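Local coordinates for UPF0062 protein MJ1593 (Methanocaldococcus jannaschii, PDB 2YX5) that is of unknown function but belongs to the PurS family of small alpha/beta proteins, with two helices and an antiparallel sheet that runs on into a neighbouring subunit, at residues A4-K9 and I43-E48; K54-V59 and Y75-E80; V14-G19 and E36-K41. All coordinates share one frame; numbering follows the deposited sequence.

Interaction 1. Residues A4-K9 and I43-E48; sequences ATVIIK and IDIIME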
ATOM      1  N   ALA A   4       2.904  -2.612 -20.710  1.00 40.38           N
ATOM      2  CA  ALA A   4       1.497  -2.695 -20.387  1.00 42.18           C
ATOM      3  C   ALA A   4       1.289  -1.899 -19.112  1.00 48.11           C
ATOM      4  O   ALA A   4       2.054  -2.013 -18.153  1.00 52.18           O
ATOM      5  CB  ALA A   4       1.074  -4.140 -20.182  1.00 35.22           C
ATOM      6  N   THR A   5       0.266  -1.069 -19.104  1.00 47.52           N
ATOM      7  CA  THR A   5      -0.012  -0.291 -17.923  1.00 50.62           C
ATOM      8  C   THR A   5      -1.298  -0.807 -17.276  1.00 49.79           C
ATOM      9  O   THR A   5      -2.355  -0.817 -17.911  1.00 54.53           O
ATOM     10  CB  THR A   5      -0.136   1.197 -18.288  1.00 49.77           C
ATOM     11  OG1 THR A   5       1.106   1.635 -18.851  1.00 55.96           O
ATOM     12  CG2 THR A   5      -0.454   2.040 -17.050  1.00 52.00           C
ATOM     13  N   VAL A   6      -1.204  -1.265 -16.025  1.00 46.50           N
ATOM     14  CA  VAL A   6      -2.390  -1.750 -15.332  1.00 37.34           C
ATOM     15  C   VAL A   6      -2.784  -0.790 -14.201  1.00 41.92           C
ATOM     16  O   VAL A   6      -1.992  -0.534 -13.300  1.00 40.02           O
ATOM     17  CB  VAL A   6      -2.161  -3.151 -14.732  1.00 46.68           C
ATOM     18  CG1 VAL A   6      -3.464  -3.713 -14.157  1.00 35.55           C
ATOM     19  CG2 VAL A   6      -1.623  -4.072 -15.786  1.00 31.47           C
ATOM     20  N   ILE A   7      -3.991  -0.234 -14.279  1.00 42.54           N
ATOM     21  CA  ILE A   7      -4.492   0.641 -13.229  1.00 46.28           C
ATOM     22  C   ILE A   7      -5.487  -0.196 -12.460  1.00 48.16           C
ATOM     23  O   ILE A   7      -6.376  -0.796 -13.057  1.00 46.34           O
ATOM     24  CB  ILE A   7      -5.263   1.857 -13.745  1.00 45.36           C
ATOM     25  CG1 ILE A   7      -4.325   2.874 -14.372  1.00 49.01           C
ATOM     26  CG2 ILE A   7      -5.998   2.492 -12.610  1.00 42.29           C
ATOM     27  CD1 ILE A   7      -3.814   2.455 -15.717  1.00 66.38           C
ATOM     28  N   ILE A   8      -5.319  -0.255 -11.143  1.00 50.00           N
ATOM     29  CA  ILE A   8      -6.212  -1.017 -10.290  1.00 39.66           C
ATOM     30  C   ILE A   8      -6.826  -0.108  -9.231  1.00 41.26           C
ATOM     31  O   ILE A   8      -6.123   0.626  -8.546  1.00 43.24           O
ATOM     32  CB  ILE A   8      -5.483  -2.136  -9.580  1.00 42.69           C
ATOM     33  CG1 ILE A   8      -4.865  -3.078 -10.609  1.00 46.87           C
ATOM     34  CG2 ILE A   8      -6.455  -2.872  -8.672  1.00 41.89           C
ATOM     35  CD1 ILE A   8      -4.165  -4.292 -10.000  1.00 54.16           C
ATOM     36  N   LYS A   9      -8.145  -0.164  -9.110  1.00 39.92           N
ATOM     37  CA  LYS A   9      -8.863   0.649  -8.141  1.00 51.09           C
ATOM     38  C   LYS A   9      -9.904  -0.216  -7.429  1.00 50.10           C
ATOM     39  O   LYS A   9     -10.097  -1.390  -7.763  1.00 47.27           O
ATOM     40  CB  LYS A   9      -9.563   1.816  -8.863  1.00 48.76           C
ATOM     41  CG  LYS A   9     -10.290   1.349 -10.120  1.00 59.47           C
ATOM     42  CD  LYS A   9     -11.045   2.457 -10.833  1.00 78.56           C
ATOM     43  CE  LYS A   9     -11.744   1.943 -12.111  1.00 87.01           C
ATOM     44  NZ  LYS A   9     -10.802   1.511 -13.197  1.00 85.70           N
ATOM     45  N   ILE A  43       0.550  -0.294 -12.143  1.00 44.95           N
ATOM     46  CA  ILE A  43       1.499  -1.380 -12.369  1.00 42.06           C
ATOM     47  C   ILE A  43       1.971  -1.410 -13.838  1.00 44.81           C
ATOM     48  O   ILE A  43       1.178  -1.713 -14.752  1.00 38.61           O
ATOM     49  CB  ILE A  43       0.867  -2.749 -12.032  1.00 36.98           C
ATOM     50  CG1 ILE A  43       0.458  -2.789 -10.559  1.00 44.31           C
ATOM     51  CG2 ILE A  43       1.844  -3.861 -12.342  1.00 37.56           C
ATOM     52  CD1 ILE A  43      -0.419  -3.984 -10.175  1.00 41.32           C
ATOM     53  N   ASP A  44       3.252  -1.091 -14.044  1.00 38.20           N
ATOM     54  CA  ASP A  44       3.854  -1.105 -15.365  1.00 35.46           C
ATOM     55  C   ASP A  44       4.525  -2.429 -15.666  1.00 42.73           C
ATOM     56  O   ASP A  44       5.519  -2.797 -15.044  1.00 42.69           O
ATOM     57  CB  ASP A  44       4.871   0.008 -15.509  1.00 38.63           C
ATOM     58  CG  ASP A  44       4.217   1.340 -15.810  1.00 49.07           C
ATOM     59  OD1 ASP A  44       2.965   1.391 -15.824  1.00 45.99           O
ATOM     60  OD2 ASP A  44       4.951   2.331 -16.028  1.00 43.80           O
ATOM     61  N   ILE A  45       3.988  -3.165 -16.623  1.00 46.31           N
ATOM     62  CA  ILE A  45       4.590  -4.438 -16.942  1.00 40.92           C
ATOM     63  C   ILE A  45       5.321  -4.368 -18.273  1.00 45.57           C
ATOM     64  O   ILE A  45       4.712  -4.106 -19.309  1.00 43.06           O
ATOM     65  CB  ILE A  45       3.531  -5.519 -16.996  1.00 43.75           C
ATOM     66  CG1 ILE A  45       2.773  -5.554 -15.652  1.00 39.33           C
ATOM     67  CG2 ILE A  45       4.194  -6.858 -17.344  1.00 40.30           C
ATOM     68  CD1 ILE A  45       1.513  -6.413 -15.645  1.00 38.14           C
ATOM     69  N   ILE A  46       6.637  -4.562 -18.231  1.00 41.07           N
ATOM     70  CA  ILE A  46       7.449  -4.570 -19.443  1.00 43.16           C
ATOM     71  C   ILE A  46       7.610  -6.028 -19.883  1.00 51.33           C
ATOM     72  O   ILE A  46       8.191  -6.867 -19.168  1.00 45.11           O
ATOM     73  CB  ILE A  46       8.801  -3.904 -19.206  1.00 48.89           C
ATOM     74  CG1 ILE A  46       8.559  -2.425 -18.879  1.00 49.45           C
ATOM     75  CG2 ILE A  46       9.699  -4.074 -20.435  1.00 44.74           C
ATOM     76  CD1 ILE A  46       9.789  -1.682 -18.468  1.00 68.46           C
ATOM     77  N   MET A  47       7.091  -6.315 -21.079  1.00 46.94           N
ATOM     78  CA  MET A  47       7.078  -7.690 -21.577  1.00 56.89           C
ATOM     79  C   MET A  47       7.264  -7.887 -23.091  1.00 59.34           C
ATOM     80  O   MET A  47       7.129  -6.946 -23.894  1.00 59.85           O
ATOM     81  CB  MET A  47       5.740  -8.304 -21.156  1.00 41.57           C
ATOM     82  CG  MET A  47       4.574  -7.339 -21.495  1.00 46.35           C
ATOM     83  SD  MET A  47       2.895  -7.844 -21.001  1.00 47.57           S
ATOM     84  CE  MET A  47       2.958  -9.642 -21.365  1.00 50.76           C
ATOM     85  N   GLU A  48       7.539  -9.141 -23.460  1.00 68.24           N
ATOM     86  CA  GLU A  48       7.715  -9.544 -24.852  1.00 63.17           C
ATOM     87  C   GLU A  48       6.449 -10.233 -25.358  1.00 69.42           C
ATOM     88  O   GLU A  48       5.783  -9.741 -26.284  1.00 59.30           O
ATOM     89  CB  GLU A  48       8.920 -10.481 -24.977  1.00 64.11           C
ATOM     90  CG  GLU A  48      10.231  -9.811 -24.547  1.00 74.09           C
ATOM     91  CD  GLU A  48      11.478 -10.611 -24.894  1.00 80.10           C
ATOM     92  OE1 GLU A  48      11.568 -11.811 -24.509  1.00 87.94           O
ATOM     93  OE2 GLU A  48      12.377 -10.027 -25.553  1.00 88.01           O
TER

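Interaction 2. Residues K54-V59 and Y75-E80; sequences KVKEEV and YEIKVE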
ATOM      1  N   LYS A  54      -2.658  -8.842 -28.403  1.00 58.54           N
ATOM      2  CA  LYS A  54      -2.351 -10.121 -27.792  1.00 61.61           C
ATOM      3  C   LYS A  54      -1.717  -9.946 -26.427  1.00 60.57           C
ATOM      4  O   LYS A  54      -1.850 -10.811 -25.563  1.00 57.92           O
ATOM      5  CB  LYS A  54      -1.449 -10.966 -28.702  1.00 69.42           C
ATOM      6  CG  LYS A  54      -2.222 -11.908 -29.628  1.00 81.24           C
ATOM      7  CD  LYS A  54      -1.510 -13.248 -29.749  1.00 89.32           C
ATOM      8  CE  LYS A  54      -2.440 -14.358 -30.226  1.00 96.70           C
ATOM      9  NZ  LYS A  54      -1.756 -15.687 -30.211  1.00 95.24           N
ATOM     10  N   VAL A  55      -1.034  -8.821 -26.239  1.00 56.65           N
ATOM     11  CA  VAL A  55      -0.383  -8.521 -24.966  1.00 58.49           C
ATOM     12  C   VAL A  55      -1.482  -8.233 -23.947  1.00 57.13           C
ATOM     13  O   VAL A  55      -1.486  -8.791 -22.839  1.00 45.44           O
ATOM     14  CB  VAL A  55       0.534  -7.280 -25.074  1.00 59.43           C
ATOM     15  CG1 VAL A  55       1.280  -7.074 -23.774  1.00 59.44           C
ATOM     16  CG2 VAL A  55       1.517  -7.451 -26.209  1.00 59.68           C
ATOM     17  N   LYS A  56      -2.410  -7.362 -24.349  1.00 54.89           N
ATOM     18  CA  LYS A  56      -3.548  -6.976 -23.528  1.00 61.63           C
ATOM     19  C   LYS A  56      -4.279  -8.239 -23.066  1.00 63.85           C
ATOM     20  O   LYS A  56      -4.743  -8.327 -21.926  1.00 66.98           O
ATOM     21  CB  LYS A  56      -4.494  -6.062 -24.324  1.00 54.69           C
ATOM     22  CG  LYS A  56      -5.729  -5.550 -23.553  1.00 68.58           C
ATOM     23  CD  LYS A  56      -6.588  -4.636 -24.445  1.00 79.17           C
ATOM     24  CE  LYS A  56      -7.924  -4.229 -23.806  1.00 86.95           C
ATOM     25  NZ  LYS A  56      -7.868  -2.966 -23.018  1.00 88.51           N
ATOM     26  N   GLU A  57      -4.368  -9.226 -23.945  1.00 62.53           N
ATOM     27  CA  GLU A  57      -5.032 -10.464 -23.579  1.00 63.18           C
ATOM     28  C   GLU A  57      -4.237 -11.146 -22.481  1.00 55.91           C
ATOM     29  O   GLU A  57      -4.787 -11.648 -21.517  1.00 49.67           O
ATOM     30  CB  GLU A  57      -5.136 -11.402 -24.787  1.00 69.56           C
ATOM     31  CG  GLU A  57      -6.160 -10.973 -25.818  1.00 82.62           C
ATOM     32  CD  GLU A  57      -6.311 -11.981 -26.940  1.00 89.88           C
ATOM     33  OE1 GLU A  57      -5.349 -12.179 -27.714  1.00 94.28           O
ATOM     34  OE2 GLU A  57      -7.398 -12.582 -27.044  1.00101.11           O
ATOM     35  N   GLU A  58      -2.929 -11.147 -22.630  1.00 42.37           N
ATOM     36  CA  GLU A  58      -2.104 -11.810 -21.653  1.00 52.65           C
ATOM     37  C   GLU A  58      -2.156 -11.165 -20.259  1.00 54.63           C
ATOM     38  O   GLU A  58      -2.316 -11.864 -19.256  1.00 46.71           O
ATOM     39  CB  GLU A  58      -0.668 -11.884 -22.164  1.00 40.75           C
ATOM     40  CG  GLU A  58       0.121 -13.053 -21.585  1.00 49.37           C
ATOM     41  CD  GLU A  58       1.586 -13.028 -21.977  1.00 60.58           C
ATOM     42  OE1 GLU A  58       1.893 -12.791 -23.172  1.00 71.80           O
ATOM     43  OE2 GLU A  58       2.435 -13.256 -21.085  1.00 64.23           O
ATOM     44  N   VAL A  59      -2.028  -9.843 -20.198  1.00 47.14           N
ATOM     45  CA  VAL A  59      -2.050  -9.156 -18.916  1.00 57.61           C
ATOM     46  C   VAL A  59      -3.448  -9.309 -18.341  1.00 56.13           C
ATOM     47  O   VAL A  59      -3.640  -9.360 -17.127  1.00 47.38           O
ATOM     48  CB  VAL A  59      -1.638  -7.647 -19.059  1.00 51.20           C
ATOM     49  CG1 VAL A  59      -0.230  -7.556 -19.621  1.00 44.00           C
ATOM     50  CG2 VAL A  59      -2.583  -6.911 -19.976  1.00 54.54           C
ATOM     51  N   TYR A  75     -10.210  -2.789 -12.795  1.00 47.74           N
ATOM     52  CA  TYR A  75      -8.893  -2.537 -13.370  1.00 51.38           C
ATOM     53  C   TYR A  75      -8.994  -2.232 -14.850  1.00 50.55           C
ATOM     54  O   TYR A  75      -9.994  -2.543 -15.474  1.00 46.24           O
ATOM     55  CB  TYR A  75      -7.961  -3.742 -13.123  1.00 39.94           C
ATOM     56  CG  TYR A  75      -8.374  -4.999 -13.838  1.00 46.03           C
ATOM     57  CD1 TYR A  75      -8.077  -5.187 -15.190  1.00 58.77           C
ATOM     58  CD2 TYR A  75      -9.090  -5.991 -13.181  1.00 56.69           C
ATOM     59  CE1 TYR A  75      -8.486  -6.337 -15.873  1.00 65.71           C
ATOM     60  CE2 TYR A  75      -9.510  -7.155 -13.853  1.00 54.96           C
ATOM     61  CZ  TYR A  75      -9.204  -7.324 -15.196  1.00 71.40           C
ATOM     62  OH  TYR A  75      -9.591  -8.483 -15.849  1.00 69.08           O
ATOM     63  N   GLU A  76      -7.973  -1.584 -15.395  1.00 51.40           N
ATOM     64  CA  GLU A  76      -7.940  -1.281 -16.811  1.00 52.07           C
ATOM     65  C   GLU A  76      -6.522  -1.434 -17.334  1.00 53.44           C
ATOM     66  O   GLU A  76      -5.563  -1.177 -16.612  1.00 42.62           O
ATOM     67  CB  GLU A  76      -8.497   0.111 -17.099  1.00 56.04           C
ATOM     68  CG  GLU A  76      -7.998   1.230 -16.225  1.00 80.08           C
ATOM     69  CD  GLU A  76      -8.600   2.578 -16.634  1.00 93.07           C
ATOM     70  OE1 GLU A  76      -8.333   3.019 -17.782  1.00 92.39           O
ATOM     71  OE2 GLU A  76      -9.334   3.188 -15.813  1.00 91.13           O
ATOM     72  N   ILE A  77      -6.405  -1.859 -18.595  1.00 48.69           N
ATOM     73  CA  ILE A  77      -5.115  -2.118 -19.233  1.00 46.71           C
ATOM     74  C   ILE A  77      -4.799  -1.362 -20.527  1.00 52.75           C
ATOM     75  O   ILE A  77      -5.555  -1.407 -21.498  1.00 58.30           O
ATOM     76  CB  ILE A  77      -4.979  -3.637 -19.534  1.00 46.15           C
ATOM     77  CG1 ILE A  77      -5.259  -4.441 -18.256  1.00 40.65           C
ATOM     78  CG2 ILE A  77      -3.597  -3.944 -20.094  1.00 44.82           C
ATOM     79  CD1 ILE A  77      -5.729  -5.857 -18.519  1.00 37.89           C
ATOM     80  N   LYS A  78      -3.661  -0.687 -20.535  1.00 50.26           N
ATOM     81  CA  LYS A  78      -3.191   0.052 -21.699  1.00 54.98           C
ATOM     82  C   LYS A  78      -1.889  -0.619 -22.136  1.00 51.27           C
ATOM     83  O   LYS A  78      -1.019  -0.889 -21.311  1.00 44.12           O
ATOM     84  CB  LYS A  78      -2.929   1.513 -21.329  1.00 60.62           C
ATOM     85  CG  LYS A  78      -4.160   2.222 -20.776  1.00 83.57           C
ATOM     86  CD  LYS A  78      -3.807   3.390 -19.844  1.00 88.82           C
ATOM     87  CE  LYS A  78      -5.060   3.931 -19.146  1.00 90.09           C
ATOM     88  NZ  LYS A  78      -4.753   4.984 -18.140  1.00 85.57           N
ATOM     89  N   VAL A  79      -1.763  -0.905 -23.426  1.00 47.13           N
ATOM     90  CA  VAL A  79      -0.556  -1.548 -23.944  1.00 49.01           C
ATOM     91  C   VAL A  79       0.073  -0.670 -25.023  1.00 54.94           C
ATOM     92  O   VAL A  79      -0.578  -0.310 -26.002  1.00 52.74           O
ATOM     93  CB  VAL A  79      -0.878  -2.957 -24.542  1.00 44.87           C
ATOM     94  CG1 VAL A  79       0.365  -3.579 -25.141  1.00 40.83           C
ATOM     95  CG2 VAL A  79      -1.441  -3.855 -23.471  1.00 47.63           C
ATOM     96  N   GLU A  80       1.333  -0.308 -24.823  1.00 55.25           N
ATOM     97  CA  GLU A  80       2.045   0.501 -25.791  1.00 65.31           C
ATOM     98  C   GLU A  80       3.271  -0.251 -26.244  1.00 69.77           C
ATOM     99  O   GLU A  80       3.976  -0.833 -25.418  1.00 64.71           O
ATOM    100  CB  GLU A  80       2.493   1.815 -25.173  1.00 73.57           C
ATOM    101  CG  GLU A  80       1.380   2.772 -24.830  1.00 94.61           C
ATOM    102  CD  GLU A  80       1.925   4.062 -24.256  1.00106.85           C
ATOM    103  OE1 GLU A  80       2.671   3.985 -23.252  1.00110.52           O
ATOM    104  OE2 GLU A  80       1.614   5.146 -24.810  1.00109.77           O
TER

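Interaction 3. Residues V14-G19 and E36-K41; sequences VLNPEG and EVQTYK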
ATOM      1  N   VAL A  14     -17.380   1.735  -3.891  1.00 64.93           N
ATOM      2  CA  VAL A  14     -16.815   1.370  -2.602  1.00 55.24           C
ATOM      3  C   VAL A  14     -16.013   2.549  -2.078  1.00 56.55           C
ATOM      4  O   VAL A  14     -15.169   3.098  -2.789  1.00 48.55           O
ATOM      5  CB  VAL A  14     -15.897   0.135  -2.695  1.00 56.89           C
ATOM      6  CG1 VAL A  14     -15.217  -0.104  -1.351  1.00 52.48           C
ATOM      7  CG2 VAL A  14     -16.715  -1.087  -3.077  1.00 54.85           C
ATOM      8  N   LEU A  15     -16.298   2.962  -0.843  1.00 50.24           N
ATOM      9  CA  LEU A  15     -15.572   4.077  -0.276  1.00 50.11           C
ATOM     10  C   LEU A  15     -14.131   3.635  -0.026  1.00 48.61           C
ATOM     11  O   LEU A  15     -13.857   2.493   0.359  1.00 45.27           O
ATOM     12  CB  LEU A  15     -16.248   4.572   1.007  1.00 54.62           C
ATOM     13  CG  LEU A  15     -17.594   5.277   0.763  1.00 69.20           C
ATOM     14  CD1 LEU A  15     -18.200   5.709   2.074  1.00 68.06           C
ATOM     15  CD2 LEU A  15     -17.401   6.498  -0.132  1.00 66.32           C
ATOM     16  N   ASN A  16     -13.215   4.555  -0.285  1.00 45.50           N
ATOM     17  CA  ASN A  16     -11.796   4.317  -0.124  1.00 47.06           C
ATOM     18  C   ASN A  16     -11.196   5.175   0.988  1.00 46.14           C
ATOM     19  O   ASN A  16     -11.007   6.394   0.848  1.00 44.75           O
ATOM     20  CB  ASN A  16     -11.081   4.570  -1.462  1.00 49.83           C
ATOM     21  CG  ASN A  16      -9.564   4.425  -1.371  1.00 64.56           C
ATOM     22  OD1 ASN A  16      -9.030   3.688  -0.534  1.00 60.24           O
ATOM     23  ND2 ASN A  16      -8.864   5.119  -2.259  1.00 62.81           N
ATOM     24  N   PRO A  17     -10.887   4.531   2.114  1.00 46.25           N
ATOM     25  CA  PRO A  17     -10.299   5.183   3.285  1.00 45.87           C
ATOM     26  C   PRO A  17      -9.051   6.004   2.936  1.00 40.13           C
ATOM     27  O   PRO A  17      -8.818   7.063   3.523  1.00 39.51           O
ATOM     28  CB  PRO A  17      -9.975   4.006   4.208  1.00 48.22           C
ATOM     29  CG  PRO A  17     -11.053   3.008   3.861  1.00 52.12           C
ATOM     30  CD  PRO A  17     -11.106   3.092   2.352  1.00 46.55           C
ATOM     31  N   GLU A  18      -8.248   5.521   1.987  1.00 37.70           N
ATOM     32  CA  GLU A  18      -7.039   6.259   1.633  1.00 43.35           C
ATOM     33  C   GLU A  18      -7.405   7.616   1.001  1.00 37.15           C
ATOM     34  O   GLU A  18      -6.879   8.646   1.396  1.00 34.42           O
ATOM     35  CB  GLU A  18      -6.149   5.471   0.667  1.00 35.48           C
ATOM     36  CG  GLU A  18      -4.725   6.053   0.593  1.00 48.40           C
ATOM     37  CD  GLU A  18      -3.895   5.447  -0.530  1.00 59.31           C
ATOM     38  OE1 GLU A  18      -4.364   4.437  -1.114  1.00 71.22           O
ATOM     39  OE2 GLU A  18      -2.784   5.968  -0.826  1.00 62.79           O
ATOM     40  N   GLY A  19      -8.334   7.598   0.053  1.00 38.28           N
ATOM     41  CA  GLY A  19      -8.720   8.835  -0.591  1.00 44.64           C
ATOM     42  C   GLY A  19      -9.286   9.829   0.407  1.00 45.13           C
ATOM     43  O   GLY A  19      -8.882  11.016   0.454  1.00 40.33           O
ATOM     44  N   GLU A  36     -11.846  16.689  -3.534  1.00 49.89           N
ATOM     45  CA  GLU A  36     -11.985  15.248  -3.548  1.00 57.00           C
ATOM     46  C   GLU A  36     -10.689  14.564  -3.966  1.00 50.98           C
ATOM     47  O   GLU A  36      -9.970  15.068  -4.824  1.00 42.50           O
ATOM     48  CB  GLU A  36     -13.101  14.884  -4.509  1.00 51.71           C
ATOM     49  CG  GLU A  36     -13.333  13.416  -4.683  1.00 72.78           C
ATOM     50  CD  GLU A  36     -14.528  13.165  -5.564  1.00 81.43           C
ATOM     51  OE1 GLU A  36     -15.597  13.743  -5.270  1.00 86.37           O
ATOM     52  OE2 GLU A  36     -14.409  12.401  -6.542  1.00 83.19           O
ATOM     53  N   VAL A  37     -10.383  13.428  -3.341  1.00 45.89           N
ATOM     54  CA  VAL A  37      -9.173  12.685  -3.692  1.00 45.08           C
ATOM     55  C   VAL A  37      -9.481  11.212  -3.943  1.00 43.21           C
ATOM     56  O   VAL A  37     -10.344  10.642  -3.306  1.00 48.31           O
ATOM     57  CB  VAL A  37      -8.105  12.771  -2.599  1.00 39.63           C
ATOM     58  CG1 VAL A  37      -6.945  11.840  -2.963  1.00 29.18           C
ATOM     59  CG2 VAL A  37      -7.638  14.221  -2.424  1.00 37.12           C
ATOM     60  N   GLN A  38      -8.776  10.606  -4.882  1.00 42.96           N
ATOM     61  CA  GLN A  38      -8.987   9.203  -5.188  1.00 40.31           C
ATOM     62  C   GLN A  38      -7.598   8.621  -5.408  1.00 47.94           C
ATOM     63  O   GLN A  38      -6.709   9.340  -5.846  1.00 40.88           O
ATOM     64  CB  GLN A  38      -9.849   9.041  -6.452  1.00 46.32           C
ATOM     65  CG  GLN A  38     -11.106   8.162  -6.257  1.00 71.36           C
ATOM     66  CD  GLN A  38     -10.802   6.705  -5.805  1.00 86.35           C
ATOM     67  OE1 GLN A  38     -10.232   6.471  -4.726  1.00 81.57           O
ATOM     68  NE2 GLN A  38     -11.198   5.729  -6.635  1.00 80.86           N
ATOM     69  N   THR A  39      -7.405   7.343  -5.086  1.00 39.85           N
ATOM     70  CA  THR A  39      -6.105   6.707  -5.258  1.00 42.45           C
ATOM     71  C   THR A  39      -6.177   5.401  -6.033  1.00 47.42           C
ATOM     72  O   THR A  39      -7.188   4.711  -6.024  1.00 41.23           O
ATOM     73  CB  THR A  39      -5.406   6.480  -3.904  1.00 51.51           C
ATOM     74  OG1 THR A  39      -6.254   5.725  -3.043  1.00 41.59           O
ATOM     75  CG2 THR A  39      -5.097   7.813  -3.241  1.00 43.66           C
ATOM     76  N   TYR A  40      -5.077   5.074  -6.701  1.00 39.56           N
ATOM     77  CA  TYR A  40      -4.988   3.895  -7.555  1.00 42.58           C
ATOM     78  C   TYR A  40      -3.606   3.311  -7.477  1.00 37.09           C
ATOM     79  O   TYR A  40      -2.641   3.983  -7.124  1.00 39.56           O
ATOM     80  CB  TYR A  40      -5.194   4.284  -9.021  1.00 50.04           C
ATOM     81  CG  TYR A  40      -6.394   5.127  -9.286  1.00 63.97           C
ATOM     82  CD1 TYR A  40      -7.647   4.539  -9.439  1.00 79.91           C
ATOM     83  CD2 TYR A  40      -6.295   6.519  -9.357  1.00 66.37           C
ATOM     84  CE1 TYR A  40      -8.789   5.309  -9.657  1.00 90.46           C
ATOM     85  CE2 TYR A  40      -7.434   7.311  -9.576  1.00 82.53           C
ATOM     86  CZ  TYR A  40      -8.686   6.696  -9.726  1.00 89.16           C
ATOM     87  OH  TYR A  40      -9.842   7.433  -9.932  1.00 91.23           O
ATOM     88  N   LYS A  41      -3.505   2.055  -7.850  1.00 38.80           N
ATOM     89  CA  LYS A  41      -2.211   1.429  -7.874  1.00 40.23           C
ATOM     90  C   LYS A  41      -1.885   1.351  -9.366  1.00 40.94           C
ATOM     91  O   LYS A  41      -2.709   0.939 -10.182  1.00 37.82           O
ATOM     92  CB  LYS A  41      -2.253   0.028  -7.248  1.00 45.44           C
ATOM     93  CG  LYS A  41      -0.870  -0.554  -6.909  1.00 56.61           C
ATOM     94  CD  LYS A  41      -0.166   0.357  -5.894  1.00 77.60           C
ATOM     95  CE  LYS A  41       1.264  -0.060  -5.565  1.00 70.20           C
ATOM     96  NZ  LYS A  41       1.970   1.100  -4.920  1.00 69.59           N
TER

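Interaction 1. Residues A4-K9 and I43-E48
Val6 and Ile43 are paired on neighbouring antiparallel strands, and Ala4 and Ile45 form the next such pair. Both are hydrogen-bonded pairs. Ala4 N gives to Ile45 O at 2.7 Å, and Ile45 N returns the bond to Ala4 O at 2.7 Å. Val6 N and Ile43 N bond in the same way to Ile43 O and Val6 O. The four bonds are close to straight and hold the strands at fixed register.

The tight side is the apolar face carrying Ala4, Val6, Ile8, Ile43, Ile45 and Met47. Val6 has CG1 anti to its N (chi1 -173°), which leaves CG2 beside the N and turned to Ile45, whose CD1 lies 3.9 Å from Val6 CG2. Ile8 CD1 meets Ile43 CD1 at 3.8 Å, the two side chains crossing at a slant. Ala4 is small, and the SD of Met47 lies 4.2 Å from its CB.

These strands are the middle one and one outer one of the three-stranded antiparallel sheet within the chain. Helix 52-67 covers the apolar face, where Val59 touches both Ala4 and Met47. The outer strand 34-47 in turn pairs with a strand of the second subunit, so the sheet does not end here.

On the other face, Thr5 and Asp44 make fewer close contacts. They form a non-hydrogen-bonded pair, with their side chains side by side and pointing the same way. Asp44 OD1 stays 3.6 Å from Thr5 OG1, without a hydrogen bond between them, and Thr5 remains partly open to solvent. Asp44 also packs against Tyr40 of the second subunit.

Interaction 2. Residues K54-V59 and Y75-E80
Val79 splits its two methyls between neighbouring residues of the helix, its chi1 of 177° sending one to each. CG1 goes to Val55, 3.7 Å from Val55 CB. CG2 lies against the backbone of Lys56, 3.7 Å from Lys56 N, and also 3.9 Å from Lys56 CB. Only this base of the lysine side chain packs on Val79. Lys56 is extended as far as CE and bends only at its last torsion (chi4 91°). The bend turns the ammonium group back to the strand, and Lys56 NZ makes a weak hydrogen bond of 3.2 Å to Ile77 O.

Helix 52-67 packs on one face of the antiparallel sheet here, and residues 54-59 run roughly antiparallel to 75-80 (143°). The chain passes from the opposite outer strand, 34-47, through this helix to 73-81. This is a split beta-alpha-beta unit, its two parallel strands separated by strand 2-10. Val55 and Val59 accordingly also reach Met47 of the far strand.

One helical turn after Val55, Val59 meets Ile77. Their side chains slide past each other in opposite directions, with Ile77 CD1 3.6 Å from Val59 CG2. The still shorter modelled gap between their CG2 methyls is doubtful. Ile77 also touches Glu60 and Cys63 further along the helix, while Glu76 and Lys78 point away from it.

Interaction 3. Residues V14-G19 and E36-K41
The side-chain amides of Asn16 and Gln38 stand nearly upright to one another, their planes 77° apart. Asn16 caps the N-terminus of helix 17-28, and it also ties that cap to strand 34-47 of the sheet. The edge of its amide faces the strand. Asn16 ND2 gives to Thr39 OG1 at 2.8 Å and to Gln38 OE1 at 3.1 Å, and both acceptors lie close to the amide plane. One nitrogen thus grips two neighbouring residues of the strand. Above the Asn16 plane sits Glu18 N, which makes the capping bond to Asn16 OD1 at 3.2 Å. This donor is 72° out of the plane, well off a lone pair.

In Gln38 it is the oxygen that does the work: OE1 accepts twice. Asn16 ND2 comes nearly along the C=O axis, whereas Thr39 N stands above the amide plane and bonds to Gln38 OE1 at 3.0 Å. The side chain sets out away from the helix, but it is bent and brings OE1 back over its own strand and to the cap. With two donors on OE1, the rotation of the amide is restrained.

Thr39 starts toward the helix, with OG1 between its backbone N and carbonyl carbon (chi1 56°). Besides accepting from Asn16, OG1 donates a weak bond of 3.0 Å to Glu18 OE1. Outside this contact, Glu18 OE1 has a long, weak ion pair with Lys41 of the second subunit, and the strand itself pairs with that subunit.

Gly19 lies in the first turn of the helix. With no beta carbon in the way, its CA sits against Val37 O and comes to 4.6 Å from Gln38 CA. Gly19 O rests 3.6 Å from Val37 CB.

How the interactions relate
The three contacts share one antiparallel sheet with strand order 34-47, 2-10, 73-81. Interaction 1 joins the first two strands. Interaction 2 places helix 52-67 on the third, with its centre about 7 Å from that of interaction 1; Thr5 N and Lys78 O probably bond between them. Interaction 3 uses the beginning of strand 34-47, about 20 Å from interaction 1 between centres and on the opposite side of the chain's centre. Along the chain it is nested within the loop closed by interaction 1, and interaction 2 follows. The two helices are thus held at opposite ends of an elongated subunit, and strand 34-47 links interactions 1 and 3 to the second subunit.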